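Side-chain contacts in 4-hydroxy-tetrahydrodipicolinate synthase (Thermotoga maritima, PDB 1O5K), which probably catalyses the condensation of pyruvate with aspartate semialdehyde to 4-hydroxy-tetrahydrodipicolinate, a step of lysine biosynthesis: residues S187-A192 with F196-G201; Y208-G213 with E235-N240; E124-H129 with T150-L155; D204-L209 with K227-L232. One frame throughout, in Å; residues are numbered along the deposited sequence. Where two conformers were deposited one is given.

All four contacts lie in the TIM-barrel fold, where helices pack outside a ring of parallel strands. Interaction 3 comes first along the chain, between helix 123-134 and the loop before helix 156-165. Interaction 1 follows, where the end of helix 179-192 meets the chain that returns to the barrel; its centre is about 16 Å from that of interaction 3, with no touch. Interactions 2 and 4 both join helix 206-212 to helix 226-237, their centres about 9 Å apart and linked by Leu210 CD1 and Leu232 CD2 at 3.8 Å. Interaction 1 touches both through Leu209, so the region round helix 206-212 serves both the barrel wall and the contact with the second subunit of the tetramer.

Interaction 1 (S187-A192 with F196-G201); sequences SLTKQA and FMVWSG
Thr189 and the ring of Phe196 form the tight part of this contact: Thr189 CB comes within 3.4 Å of Phe196 CD2, approaching the ring obliquely. The hydroxyl of Thr189 is held between its backbone N and carbonyl carbon (chi1 60°), where it bonds to the carbonyl of Thr185 one turn back and also lies against a methyl of Val198, Thr189 OG1 to Val198 CG2 3.4 Å. Met197 and Trp199 share backbone hydrogen bonds with Val170, Ile172 and Glu174; in this TIM barrel the end of helix 179-192 packs on the chain that runs back to the barrel, and Ala159 and Ala163 of helix 156-165 close in on Thr189 and Phe196. Lys190 works at the more open margin. Its chain runs out extended and bends only at the last torsion (chi4 -75°), which brings NZ to Phe196 O in a hydrogen bond of 2.6 Å, in the carbonyl plane with a C=O...N angle of 156°. The same ammonium forms a salt bridge with Asp215. A methionine here would probably leave the Phe196 carbonyl without this donor and Asp215 without its countercharge. On the exposed flank of the helix, Gln191 NE2 makes a weak hydrogen bond to Ser187 OG, 3.0 Å long.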
loop_
_atom_site.group_PDB
_atom_site.type_symbol
_atom_site.label_atom_id
_atom_site.label_comp_id
_atom_site.label_asym_id
_atom_site.label_seq_id
_atom_site.Cartn_x
_atom_site.Cartn_y
_atom_site.Cartn_z
ATOM N N SER A 187 -0.191 7.784 23.331
ATOM C CA SER A 187 0.574 7.194 24.450
ATOM C C SER A 187 1.909 7.922 24.634
ATOM O O SER A 187 2.283 8.327 25.742
ATOM C CB SER A 187 0.873 5.720 24.138
ATOM O OG SER A 187 1.733 5.190 25.159
ATOM N N LEU A 188 2.649 8.085 23.542
ATOM C CA LEU A 188 4.032 8.534 23.710
ATOM C C LEU A 188 4.091 10.023 24.005
ATOM O O LEU A 188 4.945 10.459 24.777
ATOM C CB LEU A 188 4.837 8.212 22.483
ATOM C CG LEU A 188 5.216 6.753 22.232
ATOM C CD1 LEU A 188 6.200 6.712 21.099
ATOM C CD2 LEU A 188 5.832 6.072 23.494
ATOM N N THR A 189 3.226 10.832 23.354
ATOM C CA THR A 189 3.261 12.290 23.606
ATOM C C THR A 189 2.858 12.622 25.064
ATOM O O THR A 189 3.487 13.455 25.723
ATOM C CB THR A 189 2.436 13.121 22.613
ATOM O OG1 THR A 189 1.058 12.727 22.661
ATOM C CG2 THR A 189 2.882 12.927 21.148
ATOM N N LYS A 190 1.845 11.923 25.584
ATOM C CA LYS A 190 1.352 12.202 26.910
ATOM C C LYS A 190 2.267 11.675 27.951
ATOM O O LYS A 190 2.317 12.191 29.058
ATOM C CB LYS A 190 -0.062 11.646 27.096
ATOM C CG LYS A 190 -1.055 12.528 26.339
ATOM C CD LYS A 190 -2.505 12.096 26.431
ATOM C CE LYS A 190 -3.418 12.946 25.509
ATOM N NZ LYS A 190 -3.704 14.353 26.027
ATOM N N GLN A 191 3.013 10.643 27.610
ATOM C CA GLN A 191 4.111 10.212 28.463
ATOM C C GLN A 191 5.239 11.242 28.508
ATOM O O GLN A 191 5.945 11.365 29.532
ATOM C CB GLN A 191 4.684 8.908 27.988
ATOM C CG GLN A 191 3.867 7.693 28.291
ATOM C CD GLN A 191 4.626 6.401 27.891
ATOM O OE1 GLN A 191 5.823 6.264 28.190
ATOM N NE2 GLN A 191 3.932 5.473 27.211
ATOM N N ALA A 192 5.464 11.953 27.416
ATOM C CA ALA A 192 6.533 12.977 27.395
ATOM C C ALA A 192 6.056 14.219 28.117
ATOM O O ALA A 192 6.802 14.824 28.865
ATOM C CB ALA A 192 6.927 13.331 26.009
ATOM N N PHE A 196 -0.048 17.405 26.973
ATOM C CA PHE A 196 0.050 17.533 25.518
ATOM C C PHE A 196 -1.268 17.016 24.932
ATOM O O PHE A 196 -1.756 15.973 25.327
ATOM C CB PHE A 196 1.215 16.744 24.970
ATOM C CG PHE A 196 1.609 17.119 23.553
ATOM C CD1 PHE A 196 2.353 18.263 23.315
ATOM C CD2 PHE A 196 1.277 16.323 22.440
ATOM C CE1 PHE A 196 2.742 18.615 21.999
ATOM C CE2 PHE A 196 1.699 16.646 21.165
ATOM C CZ PHE A 196 2.428 17.794 20.915
ATOM N N MET A 197 -1.851 17.791 24.032
ATOM C CA MET A 197 -3.162 17.499 23.472
ATOM C C MET A 197 -3.035 16.685 22.209
ATOM O O MET A 197 -2.142 16.930 21.390
ATOM C CB MET A 197 -3.886 18.788 23.146
ATOM C CG MET A 197 -4.050 19.718 24.358
ATOM S SD MET A 197 -4.959 19.044 25.704
ATOM C CE MET A 197 -6.473 19.064 25.083
ATOM N N VAL A 198 -3.962 15.738 22.013
ATOM C CA VAL A 198 -3.960 14.981 20.811
ATOM C C VAL A 198 -5.413 14.942 20.317
ATOM O O VAL A 198 -6.274 14.394 20.993
ATOM C CB VAL A 198 -3.416 13.558 20.973
ATOM C CG1 VAL A 198 -3.464 12.872 19.589
ATOM C CG2 VAL A 198 -2.052 13.575 21.533
ATOM N N TRP A 199 -5.673 15.621 19.200
ATOM C CA TRP A 199 -6.989 15.671 18.574
ATOM C C TRP A 199 -6.955 14.871 17.320
ATOM O O TRP A 199 -5.925 14.864 16.553
ATOM C CB TRP A 199 -7.408 17.097 18.241
ATOM C CG TRP A 199 -7.426 18.085 19.398
ATOM C CD1 TRP A 199 -8.388 18.232 20.338
ATOM C CD2 TRP A 199 -6.378 19.001 19.751
ATOM N NE1 TRP A 199 -8.048 19.216 21.224
ATOM C CE2 TRP A 199 -6.830 19.733 20.872
ATOM C CE3 TRP A 199 -5.146 19.342 19.176
ATOM C CZ2 TRP A 199 -6.091 20.757 21.451
ATOM C CZ3 TRP A 199 -4.416 20.367 19.729
ATOM C CH2 TRP A 199 -4.855 21.032 20.892
ATOM N N SER A 200 -8.053 14.171 17.042
ATOM C CA SER A 200 -8.183 13.523 15.756
ATOM C C SER A 200 -8.286 14.522 14.579
ATOM O O SER A 200 -8.987 15.551 14.663
ATOM C CB SER A 200 -9.480 12.642 15.699
ATOM O OG SER A 200 -9.528 11.967 14.480
ATOM N N GLY A 201 -7.629 14.188 13.479
ATOM C CA GLY A 201 -7.737 14.888 12.226
ATOM C C GLY A 201 -8.640 14.166 11.243
ATOM O O GLY A 201 -8.787 14.596 10.106
#

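Interaction 2 (Y208-G213 with E235-N240); sequences YLLCAG and EYFSGN
Leu210 sits squarely on the ring of Tyr236: its CB stands 3.7 Å from the ring centroid and 7° off the normal, a CH-pi contact over the middle of the face. The two side chains run antiparallel, side by side, so the leucine's CD1 lies near the tyrosine CB while the ring end of the tyrosine comes to the backbone at Leu210 and Cys211. Tyr236 is extended from its helix (chi1 -176°, CG opposite the backbone N), which carries the ring toward helix 206-212 and brings its OH to 3.4 Å from Cys211 CA. Cys211 adds a sulfur-aromatic contact to this ring, approaching obliquely, with SG 3.9 Å from Tyr236 CE1. Phe237 meets the other branch of Leu210 at about a right angle, Phe237 CE2 to Leu210 CD2 3.7 Å. Both helices finish here in Schellman motifs, at Gly213 and Gly239, whose positive phi suits glycine. Past the second one, Asn240 ND2 makes a hydrogen bond to Glu235 OE1 at 3.0 Å. Cys211 also packs on Cys211 of the second subunit, and Tyr236 on Leu241 of that subunit. An alanine in place of Tyr236 would probably open a gap beside Leu210 and leave the Cys211 sulfur without its aromatic neighbour. The side-chain contacts across this pair are thus apolar, CH-pi and sulfur-aromatic in character, with no charged group among them.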
loop_
_atom_site.group_PDB
_atom_site.type_symbol
_atom_site.label_atom_id
_atom_site.label_comp_id
_atom_site.label_asym_id
_atom_site.label_seq_id
_atom_site.Cartn_x
_atom_site.Cartn_y
_atom_site.Cartn_z
ATOM N N TYR A 208 -12.384 6.336 18.212
ATOM C CA TYR A 208 -11.286 5.466 18.563
ATOM C C TYR A 208 -10.114 6.264 19.165
ATOM O O TYR A 208 -9.442 5.770 20.068
ATOM C CB TYR A 208 -10.881 4.571 17.398
ATOM C CG TYR A 208 -11.952 3.593 17.055
ATOM C CD1 TYR A 208 -12.254 2.532 17.896
ATOM C CD2 TYR A 208 -12.762 3.788 15.909
ATOM C CE1 TYR A 208 -13.298 1.678 17.625
ATOM C CE2 TYR A 208 -13.816 2.900 15.628
ATOM C CZ TYR A 208 -14.080 1.877 16.471
ATOM O OH TYR A 208 -15.125 1.000 16.211
ATOM N N LEU A 209 -9.906 7.484 18.690
ATOM C CA LEU A 209 -8.929 8.360 19.290
ATOM C C LEU A 209 -9.301 8.765 20.697
ATOM O O LEU A 209 -8.421 8.796 21.554
ATOM C CB LEU A 209 -8.662 9.574 18.408
ATOM C CG LEU A 209 -7.615 10.499 18.978
ATOM C CD1 LEU A 209 -6.699 10.876 17.782
ATOM C CD2 LEU A 209 -8.317 11.668 19.630
ATOM N N LEU A 210 -10.591 9.019 20.971
ATOM C CA LEU A 210 -11.024 9.192 22.363
ATOM C C LEU A 210 -10.696 7.958 23.219
ATOM O O LEU A 210 -10.180 8.090 24.328
ATOM C CB LEU A 210 -12.539 9.540 22.422
ATOM C CG LEU A 210 -12.838 10.938 21.809
ATOM C CD1 LEU A 210 -14.293 11.072 21.581
ATOM C CD2 LEU A 210 -12.324 12.045 22.767
ATOM N N CYS A 211 -11.009 6.757 22.711
ATOM C CA CYS A 211 -10.771 5.490 23.410
ATOM C C CYS A 211 -9.273 5.318 23.676
ATOM O O CYS A 211 -8.899 4.763 24.737
ATOM C CB CYS A 211 -11.302 4.291 22.605
ATOM S SG CYS A 211 -13.107 4.194 22.566
ATOM N N ALA A 212 -8.430 5.828 22.770
ATOM C CA ALA A 212 -6.961 5.779 22.945
ATOM C C ALA A 212 -6.464 6.718 24.049
ATOM O O ALA A 212 -5.315 6.625 24.496
ATOM C CB ALA A 212 -6.290 6.166 21.609
ATOM N N GLY A 213 -7.327 7.657 24.402
ATOM C CA GLY A 213 -7.113 8.642 25.448
ATOM C C GLY A 213 -6.828 10.058 24.993
ATOM O O GLY A 213 -6.264 10.854 25.760
ATOM N N GLU A 235 -20.508 12.720 25.208
ATOM C CA GLU A 235 -20.892 11.446 25.748
ATOM C C GLU A 235 -19.680 10.626 26.203
ATOM O O GLU A 235 -19.725 9.965 27.253
ATOM C CB GLU A 235 -21.739 10.659 24.738
ATOM C CG GLU A 235 -23.123 11.205 24.514
ATOM C CD GLU A 235 -24.074 10.961 25.671
ATOM O OE1 GLU A 235 -23.662 10.428 26.726
ATOM O OE2 GLU A 235 -25.248 11.323 25.544
ATOM N N TYR A 236 -18.585 10.691 25.447
ATOM C CA TYR A 236 -17.398 9.936 25.804
ATOM C C TYR A 236 -16.839 10.485 27.115
ATOM O O TYR A 236 -16.585 9.736 28.055
ATOM C CB TYR A 236 -16.311 9.986 24.704
ATOM C CG TYR A 236 -15.144 9.121 25.056
ATOM C CD1 TYR A 236 -15.123 7.782 24.708
ATOM C CD2 TYR A 236 -14.146 9.583 25.897
ATOM C CE1 TYR A 236 -14.068 6.971 25.075
ATOM C CE2 TYR A 236 -13.113 8.765 26.296
ATOM C CZ TYR A 236 -13.084 7.465 25.898
ATOM O OH TYR A 236 -12.079 6.655 26.349
ATOM N N PHE A 237 -16.643 11.780 27.146
ATOM C CA PHE A 237 -16.096 12.453 28.339
ATOM C C PHE A 237 -16.944 12.243 29.584
ATOM O O PHE A 237 -16.421 12.260 30.694
ATOM C CB PHE A 237 -15.926 13.926 28.045
ATOM C CG PHE A 237 -14.866 14.252 26.994
ATOM C CD1 PHE A 237 -15.022 15.356 26.169
ATOM C CD2 PHE A 237 -13.707 13.508 26.887
ATOM C CE1 PHE A 237 -14.055 15.682 25.236
ATOM C CE2 PHE A 237 -12.732 13.845 25.944
ATOM C CZ PHE A 237 -12.911 14.925 25.145
ATOM N N SER A 238 -18.247 12.047 29.401
ATOM C CA SER A 238 -19.156 11.809 30.506
ATOM C C SER A 238 -19.134 10.357 30.993
ATOM O O SER A 238 -19.805 10.018 31.965
ATOM C CB SER A 238 -20.567 12.223 30.086
ATOM O OG SER A 238 -20.628 13.630 29.889
ATOM N N GLY A 239 -18.350 9.508 30.335
ATOM C CA GLY A 239 -18.263 8.092 30.662
ATOM C C GLY A 239 -19.215 7.165 29.916
ATOM O O GLY A 239 -19.277 5.986 30.218
ATOM N N ASN A 240 -19.969 7.669 28.944
ATOM C CA ASN A 240 -20.951 6.855 28.245
ATOM C C ASN A 240 -20.363 6.381 26.901
ATOM O O ASN A 240 -20.704 6.898 25.848
ATOM C CB ASN A 240 -22.238 7.635 28.061
ATOM C CG ASN A 240 -22.780 8.139 29.402
ATOM O OD1 ASN A 240 -22.840 7.386 30.358
ATOM N ND2 ASN A 240 -23.083 9.417 29.487
#

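Interaction 3 (E124-H129 with T150-L155); sequences EGLYQH and TGVNVL
A single methyl of Leu126 makes both close approaches on the helix side: Leu126 CD1 comes to Val152 CG2 at 4.1 Å and to Val154 CG2 at 4.2 Å, two residues of the chain turning their methyls to the same branch. The distances are long and no hydrogen bond crosses, so the fit is a relaxed, purely apolar one. Val152 presents CG2 because that methyl is anti to its backbone N, while CG1 stands between N and the carbonyl carbon (chi1 70°). Just before it, Thr150 OG1 accepts from Val152 N at 3.1 Å, an ST turn that spans Gly151, which has positive phi and is the first residue beyond helix 147-150. In the TIM barrel this joins helix 123-134, on the outside, to the chain leading from the neighbouring strand 141-144 to helix 156-165; Thr115 lies against both valines from the loop after strand 110-114. Several polar groups of the loop have partners to its sides: Asn153, whose CB is directed away from the helix, hydrogen-bonds through its amide to Asn145, Asn176 and Gln181, and Gln123 grips the backbone of Asn153 and Leu155. On another flank of the helix, Gln128 NE2 meets Glu124 OE2 in a hydrogen bond of 3.2 Å, nearly straight at 172° and in the amide plane, while the second oxygen of Glu124 makes a salt bridge with Arg161.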
loop_
_atom_site.group_PDB
_atom_site.type_symbol
_atom_site.label_atom_id
_atom_site.label_comp_id
_atom_site.label_asym_id
_atom_site.label_seq_id
_atom_site.Cartn_x
_atom_site.Cartn_y
_atom_site.Cartn_z
ATOM N N GLU A 124 14.268 14.468 11.707
ATOM C CA GLU A 124 15.057 15.550 12.291
ATOM C C GLU A 124 14.688 16.939 11.731
ATOM O O GLU A 124 14.638 17.900 12.466
ATOM C CB GLU A 124 16.550 15.269 12.120
ATOM C CG GLU A 124 17.494 16.318 12.699
ATOM C CD GLU A 124 17.395 16.469 14.201
ATOM O OE1 GLU A 124 16.864 15.563 14.886
ATOM O OE2 GLU A 124 17.892 17.508 14.720
ATOM N N GLY A 125 14.471 17.005 10.418
ATOM C CA GLY A 125 14.018 18.215 9.749
ATOM C C GLY A 125 12.718 18.706 10.329
ATOM O O GLY A 125 12.544 19.905 10.564
ATOM N N LEU A 126 11.773 17.783 10.545
ATOM C CA LEU A 126 10.528 18.165 11.187
ATOM C C LEU A 126 10.736 18.732 12.586
ATOM O O LEU A 126 10.156 19.726 12.958
ATOM C CB LEU A 126 9.584 16.964 11.279
ATOM C CG LEU A 126 9.085 16.479 9.946
ATOM C CD1 LEU A 126 8.341 15.141 10.102
ATOM C CD2 LEU A 126 8.135 17.542 9.294
ATOM N N TYR A 127 11.556 18.076 13.378
ATOM C CA TYR A 127 11.888 18.597 14.687
ATOM C C TYR A 127 12.463 19.999 14.577
ATOM O O TYR A 127 12.009 20.906 15.298
ATOM C CB TYR A 127 12.870 17.665 15.368
ATOM C CG TYR A 127 13.313 18.135 16.710
ATOM C CD1 TYR A 127 12.486 18.012 17.815
ATOM C CD2 TYR A 127 14.551 18.672 16.884
ATOM C CE1 TYR A 127 12.929 18.432 19.093
ATOM C CE2 TYR A 127 15.003 19.120 18.145
ATOM C CZ TYR A 127 14.173 18.994 19.246
ATOM O OH TYR A 127 14.648 19.396 20.507
ATOM N N GLN A 128 13.468 20.181 13.703
ATOM C CA GLN A 128 14.104 21.489 13.551
ATOM C C GLN A 128 13.141 22.587 13.080
ATOM O O GLN A 128 13.270 23.735 13.517
ATOM C CB GLN A 128 15.369 21.398 12.674
ATOM C CG GLN A 128 16.501 20.649 13.330
ATOM C CD GLN A 128 17.085 21.375 14.515
ATOM O OE1 GLN A 128 16.924 22.584 14.646
ATOM N NE2 GLN A 128 17.781 20.643 15.378
ATOM N N HIS A 129 12.213 22.227 12.175
ATOM C CA HIS A 129 11.167 23.123 11.670
ATOM C C HIS A 129 10.312 23.664 12.821
ATOM O O HIS A 129 10.197 24.862 12.982
ATOM C CB HIS A 129 10.322 22.365 10.638
ATOM C CG HIS A 129 9.147 23.107 10.100
ATOM N ND1 HIS A 129 9.246 24.088 9.129
ATOM C CD2 HIS A 129 7.825 22.921 10.320
ATOM C CE1 HIS A 129 8.023 24.485 8.796
ATOM N NE2 HIS A 129 7.145 23.799 9.513
ATOM N N THR A 150 0.599 15.252 2.531
ATOM C CA THR A 150 1.912 15.890 2.590
ATOM C C THR A 150 3.047 15.073 2.036
ATOM O O THR A 150 4.081 15.647 1.608
ATOM C CB THR A 150 2.280 16.179 4.061
ATOM O OG1 THR A 150 2.316 14.914 4.767
ATOM C CG2 THR A 150 1.228 17.071 4.696
ATOM N N GLY A 151 2.896 13.743 2.059
ATOM C CA GLY A 151 3.979 12.843 1.706
ATOM C C GLY A 151 4.954 12.532 2.843
ATOM O O GLY A 151 5.989 11.888 2.617
ATOM N N VAL A 152 4.627 12.956 4.051
ATOM C CA VAL A 152 5.514 12.693 5.188
ATOM C C VAL A 152 4.637 12.403 6.387
ATOM O O VAL A 152 3.564 13.029 6.551
ATOM C CB VAL A 152 6.448 13.887 5.480
ATOM C CG1 VAL A 152 5.673 15.090 6.042
ATOM C CG2 VAL A 152 7.520 13.434 6.452
ATOM N N ASN A 153 5.034 11.396 7.156
ATOM C CA ASN A 153 4.383 11.039 8.414
ATOM C C ASN A 153 5.289 11.394 9.595
ATOM O O ASN A 153 6.466 10.977 9.614
ATOM C CB ASN A 153 4.113 9.549 8.448
ATOM C CG ASN A 153 3.401 9.138 9.701
ATOM O OD1 ASN A 153 2.396 9.711 10.037
ATOM N ND2 ASN A 153 3.948 8.132 10.418
ATOM N N VAL A 154 4.746 12.115 10.571
ATOM C CA VAL A 154 5.456 12.365 11.858
ATOM C C VAL A 154 5.389 11.103 12.669
ATOM O O VAL A 154 4.291 10.677 13.055
ATOM C CB VAL A 154 4.810 13.469 12.746
ATOM C CG1 VAL A 154 5.684 13.756 13.961
ATOM C CG2 VAL A 154 4.575 14.746 11.973
ATOM N N LEU A 155 6.535 10.505 12.959
ATOM C CA LEU A 155 6.521 9.290 13.750
ATOM C C LEU A 155 6.094 9.663 15.154
ATOM O O LEU A 155 6.400 10.774 15.595
ATOM C CB LEU A 155 7.906 8.656 13.811
ATOM C CG LEU A 155 8.448 8.101 12.523
ATOM C CD1 LEU A 155 9.855 7.660 12.745
ATOM C CD2 LEU A 155 7.586 6.939 11.955
#

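Interaction 4 (D204-L209 with K227-L232); sequences DRTFYL and KQMVEL
Helix 206-212 and helix 226-237 come closest in these segments at Phe207 and Leu232, whose CA atoms are 7.5 Å apart. Thr206, in the first turn of its helix, and Leu232 carry most of the contact. The methyl CG2 of Thr206, anti to the backbone N, meets Leu232 CD2 at 3.9 Å, while its hydroxyl OG1, beside the backbone N, lies 4.0 Å from Met229 CE. That hydroxyl is also bonded to the carbonyl of Asp203, with a weak second bond to Asn202 O, so the threonine brings a satisfied polar atom against a thioether methyl. Met229 reaches it by bending at its second and third torsions (chi2 -62°, chi3 -67°), which folds the end of the chain in toward helix 206-212. Leu232 CD2 further touches the backbone of this helix, 4.3 Å from Phe207 N. No hydrogen bond crosses, and the side chains meet obliquely. Beside the contact, Phe207 CD2 stands 3.6 Å above the centre of the Tyr208 ring. The charges just before the helix have other partners: Arg205 NH1 makes a salt bridge with Asp204 OD1 at 3.1 Å and another with Asp180 of the second subunit, and Asp204 OD2 pairs with Lys256. Val217 lies against both Thr206 and Met229, so the two helices, one before and one after strand 216-219 in the chain, pack on the outside of it, as in the alternation of a TIM barrel. That strand also carries Ile218, a predicted pyruvate-binding residue, whose side chain is about 8 Å from that of Thr206.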
loop_
_atom_site.group_PDB
_atom_site.type_symbol
_atom_site.label_atom_id
_atom_site.label_comp_id
_atom_site.label_asym_id
_atom_site.label_seq_id
_atom_site.Cartn_x
_atom_site.Cartn_y
_atom_site.Cartn_z
ATOM N N ASP A 204 -13.983 10.187 11.206
ATOM C CA ASP A 204 -14.271 8.774 11.405
ATOM C C ASP A 204 -13.237 8.037 12.261
ATOM O O ASP A 204 -13.348 6.836 12.447
ATOM C CB ASP A 204 -14.508 8.053 10.047
ATOM C CG ASP A 204 -13.250 7.899 9.204
ATOM O OD1 ASP A 204 -12.134 8.323 9.621
ATOM O OD2 ASP A 204 -13.308 7.353 8.068
ATOM N N ARG A 205 -12.267 8.749 12.806
ATOM C CA ARG A 205 -11.347 8.153 13.840
ATOM C C ARG A 205 -11.551 8.760 15.240
ATOM O O ARG A 205 -10.940 8.307 16.193
ATOM C CB ARG A 205 -9.894 8.345 13.438
ATOM C CG ARG A 205 -9.517 7.618 12.135
ATOM C CD ARG A 205 -9.438 6.146 12.286
ATOM N NE ARG A 205 -9.009 5.419 11.104
ATOM C CZ ARG A 205 -9.793 5.070 10.090
ATOM N NH1 ARG A 205 -11.092 5.440 10.034
ATOM N NH2 ARG A 205 -9.275 4.326 9.127
ATOM N N THR A 206 -12.430 9.757 15.372
ATOM C CA THR A 206 -12.612 10.472 16.666
ATOM C C THR A 206 -12.934 9.514 17.811
ATOM O O THR A 206 -12.301 9.557 18.872
ATOM C CB THR A 206 -13.705 11.507 16.558
ATOM O OG1 THR A 206 -13.402 12.408 15.491
ATOM C CG2 THR A 206 -13.768 12.335 17.864
ATOM N N PHE A 207 -13.945 8.670 17.626
ATOM C CA PHE A 207 -14.334 7.706 18.636
ATOM C C PHE A 207 -13.137 6.879 19.145
ATOM O O PHE A 207 -12.879 6.780 20.343
ATOM C CB PHE A 207 -15.466 6.780 18.144
ATOM C CG PHE A 207 -15.830 5.712 19.126
ATOM C CD1 PHE A 207 -16.451 6.037 20.321
ATOM C CD2 PHE A 207 -15.482 4.357 18.889
ATOM C CE1 PHE A 207 -16.779 5.077 21.250
ATOM C CE2 PHE A 207 -15.767 3.386 19.854
ATOM C CZ PHE A 207 -16.407 3.759 21.027
ATOM N N TYR A 208 -12.384 6.336 18.212
ATOM C CA TYR A 208 -11.286 5.466 18.563
ATOM C C TYR A 208 -10.114 6.264 19.165
ATOM O O TYR A 208 -9.442 5.770 20.068
ATOM C CB TYR A 208 -10.881 4.571 17.398
ATOM C CG TYR A 208 -11.952 3.593 17.055
ATOM C CD1 TYR A 208 -12.254 2.532 17.896
ATOM C CD2 TYR A 208 -12.762 3.788 15.909
ATOM C CE1 TYR A 208 -13.298 1.678 17.625
ATOM C CE2 TYR A 208 -13.816 2.900 15.628
ATOM C CZ TYR A 208 -14.080 1.877 16.471
ATOM O OH TYR A 208 -15.125 1.000 16.211
ATOM N N LEU A 209 -9.906 7.484 18.690
ATOM C CA LEU A 209 -8.929 8.360 19.290
ATOM C C LEU A 209 -9.301 8.765 20.697
ATOM O O LEU A 209 -8.421 8.796 21.554
ATOM C CB LEU A 209 -8.662 9.574 18.408
ATOM C CG LEU A 209 -7.615 10.499 18.978
ATOM C CD1 LEU A 209 -6.699 10.876 17.782
ATOM C CD2 LEU A 209 -8.317 11.668 19.630
ATOM N N LYS A 227 -23.662 19.938 16.400
ATOM C CA LYS A 227 -24.215 19.404 17.652
ATOM C C LYS A 227 -23.943 17.933 17.808
ATOM O O LYS A 227 -23.640 17.486 18.922
ATOM C CB LYS A 227 -25.720 19.640 17.695
ATOM C CG LYS A 227 -26.475 19.064 18.892
ATOM C CD LYS A 227 -27.920 19.579 18.780
ATOM C CE LYS A 227 -28.950 18.591 19.284
ATOM N NZ LYS A 227 -30.331 19.077 18.948
ATOM N N GLN A 228 -24.019 17.196 16.704
ATOM C CA GLN A 228 -23.801 15.738 16.716
ATOM C C GLN A 228 -22.353 15.395 16.997
ATOM O O GLN A 228 -22.054 14.498 17.824
ATOM C CB GLN A 228 -24.294 15.114 15.392
ATOM C CG GLN A 228 -25.788 15.229 15.216
ATOM C CD GLN A 228 -26.329 16.644 14.933
ATOM O OE1 GLN A 228 -25.698 17.470 14.248
ATOM N NE2 GLN A 228 -27.529 16.916 15.461
ATOM N N MET A 229 -21.410 16.113 16.369
ATOM C CA MET A 229 -19.994 15.879 16.723
ATOM C C MET A 229 -19.673 16.267 18.158
ATOM O O MET A 229 -18.913 15.587 18.853
ATOM C CB MET A 229 -19.067 16.647 15.776
ATOM C CG MET A 229 -19.047 16.111 14.398
ATOM S SD MET A 229 -18.426 14.355 14.301
ATOM C CE MET A 229 -16.751 14.412 14.733
ATOM N N VAL A 230 -20.298 17.322 18.643
ATOM C CA VAL A 230 -20.116 17.715 20.039
ATOM C C VAL A 230 -20.624 16.635 20.960
ATOM O O VAL A 230 -19.988 16.333 21.948
ATOM C CB VAL A 230 -20.824 19.071 20.324
ATOM C CG1 VAL A 230 -20.940 19.374 21.800
ATOM C CG2 VAL A 230 -20.075 20.165 19.650
ATOM N N GLU A 231 -21.807 16.091 20.660
ATOM C CA GLU A 231 -22.401 15.002 21.433
ATOM C C GLU A 231 -21.520 13.752 21.456
ATOM O O GLU A 231 -21.464 13.093 22.462
ATOM C CB GLU A 231 -23.783 14.664 20.860
ATOM C CG GLU A 231 -24.503 13.475 21.458
ATOM C CD GLU A 231 -25.833 13.141 20.746
ATOM O OE1 GLU A 231 -26.692 12.478 21.398
ATOM O OE2 GLU A 231 -26.003 13.496 19.531
ATOM N N LEU A 232 -20.891 13.424 20.345
ATOM C CA LEU A 232 -20.009 12.272 20.293
ATOM C C LEU A 232 -18.929 12.402 21.352
ATOM O O LEU A 232 -18.688 11.463 22.103
ATOM C CB LEU A 232 -19.430 12.100 18.886
ATOM C CG LEU A 232 -18.569 10.871 18.548
ATOM C CD1 LEU A 232 -18.444 10.718 17.047
ATOM C CD2 LEU A 232 -17.180 10.958 19.174
#